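Local structure of endoglucanase CEL5A (Eubacterium cellulosolvens, 4AFM) at residues P38-L41 and N42-F45. The protein is an endoglucanase, probably cleaving beta-glucan chains, whose non-catalytic carbohydrate binding module, the part described here, probably recognises xyloglucan. Numbering follows the deposited sequence.
Sequences PFDL and NKNF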
loop_
_atom_site.group_PDB
_atom_site.type_symbol
_atom_site.label_atom_id
_atom_site.label_comp_id
_atom_site.label_asym_id
_atom_site.label_seq_id
_atom_site.Cartn_x
_atom_site.Cartn_y
_atom_site.Cartn_z
ATOM N N PRO A 38 -1.790 -6.690 2.004
ATOM C CA PRO A 38 -3.213 -6.478 2.108
ATOM C C PRO A 38 -4.044 -7.625 1.627
ATOM O O PRO A 38 -5.270 -7.694 1.892
ATOM C CB PRO A 38 -3.440 -5.195 1.296
ATOM C CG PRO A 38 -2.385 -5.277 0.230
ATOM C CD PRO A 38 -1.167 -5.804 0.962
ATOM N N PHE A 39 -3.473 -8.582 0.865
ATOM C CA PHE A 39 -4.181 -9.750 0.413
ATOM C C PHE A 39 -3.189 -10.906 0.453
ATOM O O PHE A 39 -1.971 -10.719 0.523
ATOM C CB PHE A 39 -4.868 -9.585 -0.948
ATOM C CG PHE A 39 -3.944 -9.538 -2.115
ATOM C CD1 PHE A 39 -3.233 -8.387 -2.454
ATOM C CD2 PHE A 39 -3.719 -10.673 -2.893
ATOM C CE1 PHE A 39 -2.373 -8.343 -3.548
ATOM C CE2 PHE A 39 -2.896 -10.596 -3.993
ATOM C CZ PHE A 39 -2.168 -9.470 -4.290
ATOM N N ASP A 40 -3.731 -12.113 0.327
ATOM C CA ASP A 40 -2.935 -13.350 0.424
ATOM C C ASP A 40 -2.715 -13.915 -0.998
ATOM O O ASP A 40 -3.595 -14.395 -1.689
ATOM C CB ASP A 40 -3.733 -14.385 1.230
ATOM C CG ASP A 40 -2.945 -15.662 1.383
ATOM O OD1 ASP A 40 -1.806 -15.790 0.919
ATOM O OD2 ASP A 40 -3.559 -16.589 2.013
ATOM N N LEU A 41 -1.442 -13.780 -1.440
ATOM C CA LEU A 41 -1.019 -14.278 -2.768
ATOM C C LEU A 41 -1.232 -15.741 -2.971
ATOM O O LEU A 41 -1.236 -16.258 -4.087
ATOM C CB LEU A 41 0.447 -13.953 -2.913
ATOM C CG LEU A 41 0.721 -12.443 -3.204
ATOM C CD1 LEU A 41 2.160 -12.114 -2.820
ATOM C CD2 LEU A 41 0.481 -12.090 -4.680
ATOM N N ASN A 42 -1.385 -16.509 -1.855
ATOM C CA ASN A 42 -1.548 -17.962 -1.967
ATOM C C ASN A 42 -2.967 -18.320 -2.344
ATOM O O ASN A 42 -3.142 -19.450 -2.838
ATOM C CB ASN A 42 -1.258 -18.621 -0.600
ATOM C CG ASN A 42 0.169 -18.508 -0.267
ATOM O OD1 ASN A 42 0.984 -19.258 -0.825
ATOM N ND2 ASN A 42 0.568 -17.690 0.639
ATOM N N LYS A 43 -3.923 -17.477 -2.166
ATOM C CA LYS A 43 -5.294 -17.809 -2.653
ATOM C C LYS A 43 -5.348 -17.653 -4.150
ATOM O O LYS A 43 -4.518 -17.024 -4.771
ATOM C CB LYS A 43 -6.287 -16.860 -1.977
ATOM C CG LYS A 43 -6.265 -17.041 -0.462
ATOM C CD LYS A 43 -7.343 -16.464 0.443
ATOM C CE LYS A 43 -8.681 -17.044 0.046
ATOM N NZ LYS A 43 -8.942 -18.337 0.766
ATOM N N ASN A 44 -6.416 -18.212 -4.769
ATOM C CA ASN A 44 -6.651 -17.895 -6.149
ATOM C C ASN A 44 -7.278 -16.551 -6.161
ATOM O O ASN A 44 -8.069 -16.235 -5.226
ATOM C CB ASN A 44 -7.603 -18.929 -6.767
ATOM C CG ASN A 44 -7.485 -18.899 -8.239
ATOM O OD1 ASN A 44 -6.600 -18.248 -8.886
ATOM N ND2 ASN A 44 -8.445 -19.611 -8.885
ATOM N N PHE A 45 -6.689 -15.655 -6.847
ATOM C CA PHE A 45 -7.171 -14.252 -6.843
ATOM C C PHE A 45 -7.163 -13.645 -8.213
ATOM O O PHE A 45 -6.552 -14.184 -9.172
ATOM C CB PHE A 45 -6.259 -13.420 -5.925
ATOM C CG PHE A 45 -4.822 -13.247 -6.378
ATOM C CD1 PHE A 45 -4.506 -12.238 -7.353
ATOM C CD2 PHE A 45 -3.778 -14.032 -5.924
ATOM C CE1 PHE A 45 -3.232 -12.157 -7.793
ATOM C CE2 PHE A 45 -2.521 -13.948 -6.387
ATOM C CZ PHE A 45 -2.209 -12.959 -7.344
#
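Phe39 drives one edge of its ring into the face of Phe45 in a T-shaped stack, the centroids 5.1 Å apart and the planes at 67°. The touching atom is CE2 of Phe39, poised over the middle of the Phe45 ring and 4.0 Å from CD2 of Phe45. In the plane of that ring, at its edge, lies the carbonyl oxygen of Leu41, 3.5 Å from Phe45 CE2. The Leu41 side chain runs alongside the ring in the same direction and sets CD2 3.9 Å from Phe45 CZ. Between the two phenylalanines the chain reverses through a type I beta turn, Asp40 to Lys43, closed by the 3.1 Å bond from Lys43 N to Asp40 O; one residue, Asn44, separates the turn from strand 45-52 of this CBM65 module. The Asp40 side chain, its CG trans to N (chi1 -179°), brings OD1 to two N-H donors of Asn42: the bond from Asn42 N, 2.9 Å and from above the carboxylate plane, makes an Asx turn, while ND2, at 3.1 Å, meets the syn lone pair, carboxylate and amide planes 71° apart. On the same side of the carboxylate as Asn42 N, Lys43 passes the other oxygen, CG lying 3.7 Å from Asp40 OD2, and makes a cation-pi contact with Tyr127. Lys89 NZ bonds to the carbonyl oxygens of both Leu41 and Lys43, tying the turn to helix 89-96.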